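PDB 2P6W: putative glycosyltransferase (Mannosyltransferase) involved in glycosylating the PBCV-1 major capsid protein, which probably transfers a sugar from a nucleotide-sugar donor, with manganese bound at the site, in glycosylating the major capsid protein of the virus. Local coordinates for residues C7-S12 against P71-F76; Y41-E46 against S60-Q65; I105-F110 against G123-H128. One frame throughout, in Å; residues are numbered along the deposited sequence.

Contact 1 of 3, residues C7-S12 against P71-F76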
# COMPACT_ATOMS: atom_id res chain seq x y z
N CYS A 7 -2.56 0.85 17.08
CA CYS A 7 -2.03 -0.43 16.67
C CYS A 7 -2.09 -0.49 15.15
O CYS A 7 -3.17 -0.45 14.55
CB CYS A 7 -2.87 -1.55 17.27
SG CYS A 7 -2.32 -3.16 16.76
N ILE A 8 -0.91 -0.56 14.52
CA ILE A 8 -0.80 -0.60 13.06
C ILE A 8 -0.25 -1.94 12.60
O ILE A 8 0.71 -2.45 13.19
CB ILE A 8 0.12 0.53 12.58
CG1 ILE A 8 -0.53 1.88 12.85
CG2 ILE A 8 0.48 0.37 11.06
CD1 ILE A 8 0.44 3.06 12.81
N THR A 9 -0.86 -2.51 11.56
CA THR A 9 -0.35 -3.72 10.91
C THR A 9 -0.01 -3.35 9.48
O THR A 9 -0.89 -2.92 8.73
CB THR A 9 -1.41 -4.83 10.88
OG1 THR A 9 -1.66 -5.27 12.22
CG2 THR A 9 -0.97 -6.03 10.02
N ILE A 10 1.26 -3.48 9.12
CA ILE A 10 1.65 -3.28 7.73
C ILE A 10 1.52 -4.61 7.05
O ILE A 10 1.93 -5.64 7.60
CB ILE A 10 3.09 -2.72 7.61
CG1 ILE A 10 3.19 -1.44 8.44
CG2 ILE A 10 3.46 -2.50 6.12
CD1 ILE A 10 4.49 -0.68 8.32
N LEU A 11 0.96 -4.59 5.85
CA LEU A 11 0.81 -5.83 5.07
C LEU A 11 1.29 -5.63 3.65
O LEU A 11 1.22 -4.54 3.08
CB LEU A 11 -0.62 -6.37 5.08
CG LEU A 11 -1.70 -5.44 4.52
CD1 LEU A 11 -2.76 -6.22 3.77
CD2 LEU A 11 -2.35 -4.65 5.64
N SER A 12 1.79 -6.73 3.08
CA SER A 12 2.22 -6.74 1.69
C SER A 12 2.26 -8.18 1.26
O SER A 12 1.74 -9.07 1.97
CB SER A 12 3.62 -6.11 1.56
OG SER A 12 3.98 -5.90 0.20
N PRO A 71 -5.95 -9.53 15.03
CA PRO A 71 -7.30 -9.00 15.28
C PRO A 71 -7.37 -7.68 16.06
O PRO A 71 -8.40 -7.00 15.99
CB PRO A 71 -7.99 -10.14 16.04
CG PRO A 71 -6.88 -10.91 16.65
CD PRO A 71 -5.75 -10.84 15.68
N SER A 72 -6.31 -7.30 16.78
CA SER A 72 -6.32 -6.05 17.56
C SER A 72 -5.97 -4.81 16.72
O SER A 72 -5.94 -3.69 17.24
CB SER A 72 -5.39 -6.16 18.77
OG SER A 72 -5.87 -7.18 19.64
N THR A 73 -5.70 -5.02 15.43
CA THR A 73 -5.32 -3.92 14.53
C THR A 73 -6.36 -2.81 14.49
O THR A 73 -7.55 -3.08 14.40
CB THR A 73 -5.11 -4.43 13.09
OG1 THR A 73 -4.18 -5.53 13.09
CG2 THR A 73 -4.56 -3.31 12.19
N GLU A 74 -5.90 -1.56 14.57
CA GLU A 74 -6.76 -0.40 14.33
C GLU A 74 -6.59 0.13 12.92
O GLU A 74 -7.58 0.44 12.25
CB GLU A 74 -6.46 0.71 15.32
CG GLU A 74 -6.75 0.34 16.75
CD GLU A 74 -6.31 1.42 17.70
OE1 GLU A 74 -7.03 2.44 17.77
OE2 GLU A 74 -5.25 1.25 18.35
N TRP A 75 -5.34 0.24 12.48
CA TRP A 75 -5.03 0.68 11.11
C TRP A 75 -4.24 -0.37 10.35
O TRP A 75 -3.20 -0.84 10.83
CB TRP A 75 -4.20 1.96 11.11
CG TRP A 75 -5.03 3.17 11.39
CD1 TRP A 75 -5.14 3.83 12.58
CD2 TRP A 75 -5.89 3.85 10.48
NE1 TRP A 75 -6.02 4.87 12.47
CE2 TRP A 75 -6.49 4.92 11.18
CE3 TRP A 75 -6.21 3.67 9.14
CZ2 TRP A 75 -7.39 5.80 10.58
CZ3 TRP A 75 -7.13 4.56 8.54
CH2 TRP A 75 -7.69 5.60 9.27
N PHE A 76 -4.74 -0.73 9.17
CA PHE A 76 -4.03 -1.62 8.24
C PHE A 76 -3.36 -0.74 7.21
O PHE A 76 -3.96 0.22 6.73
CB PHE A 76 -5.00 -2.56 7.54
CG PHE A 76 -5.63 -3.55 8.48
CD1 PHE A 76 -5.01 -4.76 8.76
CD2 PHE A 76 -6.84 -3.25 9.10
CE1 PHE A 76 -5.58 -5.66 9.64
CE2 PHE A 76 -7.43 -4.16 9.99
CZ PHE A 76 -6.78 -5.37 10.26

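Contact 2 of 3, residues Y41-E46 against S60-Q65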
# COMPACT_ATOMS: atom_id res chain seq x y z
N TYR A 41 2.34 -8.45 8.26
CA TYR A 41 1.75 -9.60 7.58
C TYR A 41 2.25 -9.63 6.15
O TYR A 41 2.13 -8.63 5.44
CB TYR A 41 0.20 -9.60 7.57
CG TYR A 41 -0.29 -10.86 6.92
CD1 TYR A 41 -0.42 -12.04 7.65
CD2 TYR A 41 -0.51 -10.92 5.54
CE1 TYR A 41 -0.80 -13.22 7.05
CE2 TYR A 41 -0.90 -12.10 4.93
CZ TYR A 41 -1.03 -13.26 5.69
OH TYR A 41 -1.39 -14.46 5.11
N TYR A 42 2.78 -10.78 5.72
CA TYR A 42 3.29 -10.89 4.34
C TYR A 42 2.75 -12.12 3.64
O TYR A 42 2.93 -13.25 4.13
CB TYR A 42 4.82 -10.96 4.38
CG TYR A 42 5.48 -10.70 3.06
CD1 TYR A 42 5.61 -9.40 2.57
CD2 TYR A 42 5.99 -11.75 2.29
CE1 TYR A 42 6.24 -9.16 1.32
CE2 TYR A 42 6.62 -11.52 1.07
CZ TYR A 42 6.74 -10.23 0.59
OH TYR A 42 7.37 -10.00 -0.62
N GLU A 43 2.06 -11.93 2.51
CA GLU A 43 1.47 -13.04 1.78
C GLU A 43 2.47 -13.62 0.78
O GLU A 43 2.87 -12.95 -0.17
CB GLU A 43 0.20 -12.59 1.08
CG GLU A 43 -0.58 -13.74 0.40
CD GLU A 43 -1.23 -14.68 1.42
OE1 GLU A 43 -1.66 -14.19 2.50
OE2 GLU A 43 -1.31 -15.89 1.14
N GLU A 44 2.87 -14.87 1.01
CA GLU A 44 3.86 -15.52 0.15
C GLU A 44 3.23 -16.52 -0.81
O GLU A 44 3.93 -17.11 -1.63
CB GLU A 44 4.91 -16.24 1.00
CG GLU A 44 5.84 -15.36 1.81
CD GLU A 44 6.71 -16.17 2.76
OE1 GLU A 44 7.26 -17.22 2.34
OE2 GLU A 44 6.85 -15.77 3.94
N SER A 45 1.92 -16.74 -0.70
CA SER A 45 1.23 -17.72 -1.55
C SER A 45 1.15 -17.27 -3.00
O SER A 45 1.09 -16.07 -3.28
CB SER A 45 -0.18 -17.99 -1.03
OG SER A 45 -0.99 -16.84 -1.17
N GLU A 46 1.15 -18.24 -3.91
CA GLU A 46 0.87 -17.99 -5.31
C GLU A 46 -0.62 -17.73 -5.50
O GLU A 46 -1.45 -18.53 -5.07
CB GLU A 46 1.31 -19.19 -6.16
CG GLU A 46 1.00 -19.05 -7.65
CD GLU A 46 1.63 -20.14 -8.49
OE1 GLU A 46 2.07 -21.17 -7.94
OE2 GLU A 46 1.66 -19.97 -9.73
N SER A 60 -6.87 -6.49 -1.51
CA SER A 60 -8.14 -6.43 -0.77
C SER A 60 -8.58 -7.80 -0.25
O SER A 60 -9.53 -7.91 0.55
CB SER A 60 -9.23 -5.79 -1.62
OG SER A 60 -8.88 -4.45 -1.94
N TRP A 61 -7.91 -8.85 -0.73
CA TRP A 61 -8.05 -10.19 -0.17
C TRP A 61 -7.02 -10.39 0.95
O TRP A 61 -7.36 -10.93 2.02
CB TRP A 61 -7.89 -11.23 -1.28
CG TRP A 61 -8.02 -12.66 -0.83
CD1 TRP A 61 -9.17 -13.38 -0.71
CD2 TRP A 61 -6.95 -13.54 -0.47
NE1 TRP A 61 -8.89 -14.66 -0.28
CE2 TRP A 61 -7.53 -14.78 -0.11
CE3 TRP A 61 -5.56 -13.40 -0.37
CZ2 TRP A 61 -6.77 -15.87 0.30
CZ3 TRP A 61 -4.80 -14.49 0.03
CH2 TRP A 61 -5.41 -15.71 0.37
N ILE A 62 -5.79 -9.96 0.71
CA ILE A 62 -4.69 -10.09 1.70
C ILE A 62 -5.01 -9.34 3.01
O ILE A 62 -4.63 -9.79 4.10
CB ILE A 62 -3.32 -9.66 1.12
CG1 ILE A 62 -2.95 -10.53 -0.08
CG2 ILE A 62 -2.19 -9.69 2.20
CD1 ILE A 62 -1.81 -9.95 -0.88
N ILE A 63 -5.72 -8.22 2.93
CA ILE A 63 -6.11 -7.53 4.16
C ILE A 63 -6.90 -8.42 5.14
O ILE A 63 -6.70 -8.30 6.36
CB ILE A 63 -6.79 -6.16 3.87
CG1 ILE A 63 -6.73 -5.27 5.11
CG2 ILE A 63 -8.19 -6.35 3.28
CD1 ILE A 63 -7.21 -3.86 4.87
N GLN A 64 -7.79 -9.30 4.66
CA GLN A 64 -8.49 -10.21 5.55
C GLN A 64 -7.51 -11.18 6.24
O GLN A 64 -7.67 -11.51 7.40
CB GLN A 64 -9.66 -10.97 4.88
CG GLN A 64 -10.33 -11.96 5.89
CD GLN A 64 -11.65 -12.62 5.47
OE1 GLN A 64 -11.95 -12.86 4.26
NE2 GLN A 64 -12.43 -12.96 6.47
N GLN A 65 -6.48 -11.61 5.51
CA GLN A 65 -5.44 -12.47 6.08
C GLN A 65 -4.79 -11.76 7.25
O GLN A 65 -4.59 -12.36 8.32
CB GLN A 65 -4.35 -12.76 5.05
CG GLN A 65 -4.80 -13.53 3.80
CD GLN A 65 -4.98 -15.01 4.07
OE1 GLN A 65 -5.94 -15.41 4.72
NE2 GLN A 65 -4.06 -15.82 3.58

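Contact 3 of 3, residues I105-F110 against G123-H128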
# COMPACT_ATOMS: atom_id res chain seq x y z
N ILE A 105 -12.26 8.95 10.04
CA ILE A 105 -11.59 8.55 8.79
C ILE A 105 -11.44 7.03 8.66
O ILE A 105 -11.01 6.36 9.62
CB ILE A 105 -10.23 9.27 8.63
CG1 ILE A 105 -10.41 10.79 8.70
CG2 ILE A 105 -9.56 8.88 7.30
CD1 ILE A 105 -11.46 11.35 7.71
N LEU A 106 -11.84 6.50 7.49
CA LEU A 106 -11.72 5.07 7.14
C LEU A 106 -10.55 4.80 6.18
O LEU A 106 -10.00 3.71 6.20
CB LEU A 106 -13.00 4.54 6.51
CG LEU A 106 -14.27 4.46 7.38
CD1 LEU A 106 -15.47 4.24 6.47
CD2 LEU A 106 -14.20 3.37 8.44
N TYR A 107 -10.20 5.78 5.35
CA TYR A 107 -9.09 5.61 4.40
C TYR A 107 -8.20 6.83 4.35
O TYR A 107 -8.71 7.94 4.25
CB TYR A 107 -9.65 5.43 2.98
CG TYR A 107 -10.19 4.05 2.67
CD1 TYR A 107 -9.36 3.07 2.10
CD2 TYR A 107 -11.51 3.73 2.93
CE1 TYR A 107 -9.85 1.79 1.83
CE2 TYR A 107 -12.00 2.47 2.66
CZ TYR A 107 -11.17 1.50 2.12
OH TYR A 107 -11.67 0.24 1.85
N HIS A 108 -6.89 6.63 4.39
CA HIS A 108 -5.93 7.66 4.01
C HIS A 108 -5.26 7.21 2.72
O HIS A 108 -4.73 6.09 2.65
CB HIS A 108 -4.88 7.85 5.10
CG HIS A 108 -5.41 8.53 6.32
ND1 HIS A 108 -5.90 7.84 7.40
CD2 HIS A 108 -5.59 9.84 6.59
CE1 HIS A 108 -6.35 8.70 8.30
NE2 HIS A 108 -6.15 9.92 7.84
N THR A 109 -5.35 8.05 1.69
CA THR A 109 -4.78 7.76 0.38
C THR A 109 -3.92 8.93 -0.09
O THR A 109 -3.84 9.96 0.59
CB THR A 109 -5.91 7.46 -0.66
OG1 THR A 109 -6.79 8.59 -0.73
CG2 THR A 109 -6.67 6.21 -0.24
N PHE A 110 -3.28 8.77 -1.24
CA PHE A 110 -2.28 9.73 -1.73
C PHE A 110 -2.46 10.00 -3.20
O PHE A 110 -2.70 9.08 -3.98
CB PHE A 110 -0.86 9.22 -1.42
CG PHE A 110 -0.71 8.85 0.00
CD1 PHE A 110 -0.42 9.84 0.94
CD2 PHE A 110 -0.97 7.56 0.43
CE1 PHE A 110 -0.37 9.53 2.30
CE2 PHE A 110 -0.91 7.24 1.77
CZ PHE A 110 -0.62 8.23 2.72
N GLY A 123 -0.70 2.29 -4.11
CA GLY A 123 0.50 1.51 -3.78
C GLY A 123 0.82 1.60 -2.29
O GLY A 123 1.52 0.75 -1.74
N VAL A 124 0.32 2.66 -1.66
CA VAL A 124 0.35 2.86 -0.20
C VAL A 124 -1.06 3.28 0.19
O VAL A 124 -1.57 4.27 -0.35
CB VAL A 124 1.33 3.99 0.21
CG1 VAL A 124 1.33 4.14 1.72
CG2 VAL A 124 2.76 3.65 -0.27
N LYS A 125 -1.69 2.54 1.11
CA LYS A 125 -3.11 2.75 1.41
C LYS A 125 -3.37 2.35 2.85
O LYS A 125 -3.11 1.20 3.24
CB LYS A 125 -3.99 1.90 0.48
CG LYS A 125 -5.48 2.01 0.73
CD LYS A 125 -6.30 1.12 -0.23
CE LYS A 125 -6.15 -0.37 0.09
NZ LYS A 125 -7.25 -1.18 -0.62
N PHE A 126 -3.87 3.30 3.64
CA PHE A 126 -4.26 3.07 5.03
C PHE A 126 -5.73 2.76 5.08
O PHE A 126 -6.54 3.52 4.55
CB PHE A 126 -4.05 4.33 5.88
CG PHE A 126 -2.61 4.67 6.16
CD1 PHE A 126 -2.04 4.35 7.38
CD2 PHE A 126 -1.83 5.38 5.22
CE1 PHE A 126 -0.71 4.69 7.67
CE2 PHE A 126 -0.49 5.72 5.51
CZ PHE A 126 0.06 5.38 6.74
N VAL A 127 -6.08 1.66 5.75
CA VAL A 127 -7.46 1.20 5.87
C VAL A 127 -7.78 0.96 7.35
O VAL A 127 -7.14 0.12 7.99
CB VAL A 127 -7.65 -0.16 5.13
CG1 VAL A 127 -9.13 -0.55 5.12
CG2 VAL A 127 -7.12 -0.09 3.71
N HIS A 128 -8.78 1.66 7.88
CA HIS A 128 -9.17 1.50 9.27
C HIS A 128 -9.84 0.14 9.44
O HIS A 128 -10.48 -0.36 8.50
CB HIS A 128 -10.16 2.58 9.66
CG HIS A 128 -10.42 2.67 11.13
ND1 HIS A 128 -11.46 2.00 11.74
CD2 HIS A 128 -9.77 3.33 12.12
CE1 HIS A 128 -11.44 2.24 13.04
NE2 HIS A 128 -10.43 3.05 13.30
O HOH W 1 -3.40 5.78 -1.69

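Contact 1 of 3, residues C7-S12 against P71-F76
Ile-8 pairs with Trp-75 and Thr-9 with Phe-76 as parallel beta bridges, joining strands 8-13 and 75-79 in the central mixed sheet of this GT-A type N-terminal domain, whose strand ends lead into the nucleotide site. Trp-75 N donates to Cys-7 O at 3.1 Å, and Thr-9 N returns the bond to Trp-75 O at 3.0 Å. Just before the bridges, Glu-74 N also reaches Cys-7 O, so two amide hydrogens grip one carbonyl where the pairing starts. The extended side chain of Glu-74 brings its carboxylate to the same residue: OE2 accepts from Cys-7 N at 3.0 Å in a nearly straight bond (172°) that arrives from above the carboxylate plane. Ile-8 sets CG1 against Trp-75 CB on one face of the sheet, where a branched side chain suits a buried strand. On the other face Phe-76 is packed by small groups: Leu-11 CD2 sits at the ring edge, and Thr-73 CG2 lies over the centre of one ring face, while helix 59-69 adds Ile-63 and Ala-67. Chi1 of -53° sets Thr-73 OG1 beside its own backbone N; this hydroxyl is hydrogen-bonded with Phe-70 O and also lies 2.7 Å from Thr-9 OG1.

Contact 2 of 3, residues Y41-E46 against S60-Q65
Trp-61, the first residue of helix segment 60-65 to touch strand 39-43, brings the edge of its indole to the carboxylate of Glu-43, CZ3 lying 3.8 Å from CD with the two planes 74° apart. This is helix-on-sheet packing in the GT-A type domain: helix 59-69 crosses the edge strand at 131°, with short-segment axes 8.9 Å apart. One residue on, Ile-62 supplies the apolar filling. Its CG2 meets the edge of the Tyr-41 ring at CE2, 3.9 Å away, and its CG1 and CD1 pass obliquely across CB and CG of Glu-43, a branched shape that serves two neighbours at once. A turn after Trp-61, Gln-65 lays CB against Tyr-41 CZ at 3.4 Å and has its backbone carbonyl O over one face of that ring. Its chain then bends at chi2 (-77°), which carries NE2 to Glu-43 OE1 at 3.1 Å. Tyr-41 OH reaches the same OE1 at 2.6 Å from the opposite face of the carboxylate plane, while Ser-45 OG takes the anti lone pair of OE2 and is also bonded to Arg-58. Three donors thus hold the buried carboxylate and fix its rotation; they would probably favour its charged form.

Contact 3 of 3, residues I105-F110 against G123-H128
Tyr-107 and Val-127 face each other as a non-hydrogen-bonded pair of antiparallel strands, and His-108 with Phe-126 forms the hydrogen-bonded pair beside it, in the mixed sheet of this GT-A type domain. His-108 N and Phe-126 O, and in return Phe-126 N and His-108 O, are each 3.1 Å apart; His-128 N closes the end on Leu-106 O. On the Tyr-107 face the ring lies alongside Val-127, pointing the same way, so that the two methyls of the valine form a knob against CE1, with CG2 3.8 Å from it. The aliphatic run of Lys-125 fills in at the ring edge through CD, and its bend at chi3 (71°) carries NZ onward to Glu-153 and Glu-135. Tyr-107 OH also bonds to Glu-135.

The other face carries three rings, those of His-108, Phe-110 and Phe-126. CB of His-108 nestles against CB of Phe-126 at 3.7 Å, and Ile-105 CG2 rests over one face of the imidazole. Farther along, Phe-110 and Phe-126 meet edge to edge, CZ to CE2 at 3.8 Å. Val-124 CG1 fits beside Phe-110 CE2, while Val-124 O touches the edge of that ring at CD2. Here the strands part enough for a water to bridge them, accepting from Phe-110 N and donating to Val-124 O at 2.7 Å. One face is thus mostly aromatic and aliphatic, whereas the lysine and tyrosine on the other send their polar ends to glutamates; the salt bridges of Lys-125 NZ probably offset the cost of burying its charge, close to the UDP-glucose-binding Arg-59.

Overall arrangement
One sheet runs through all three contacts. Contact 1 joins two of its parallel strands, contact 3 two antiparallel ones, and Phe-76 O meets Val-127 N where strands 75-79 and 124-128 adjoin. Contact 2 instead lays helix 59-69 against the edge strand 39-43, and it is nested within the chain loop that contact 1 closes. Contacts 1 and 3 are buried and rest mainly on backbone bonds with apolar filling, contact 1 adding a carboxylate and a pair of threonine hydroxyls; contact 2, partly buried, depends on a side-chain carboxylate network. Leu-11 packs against Ile-63 between contacts 1 and 2, and Ile-63 also touches Val-127 of contact 3. Contact 3 lies nearest the metal, the side chain of Val-124 being about 8 Å from the manganese ion.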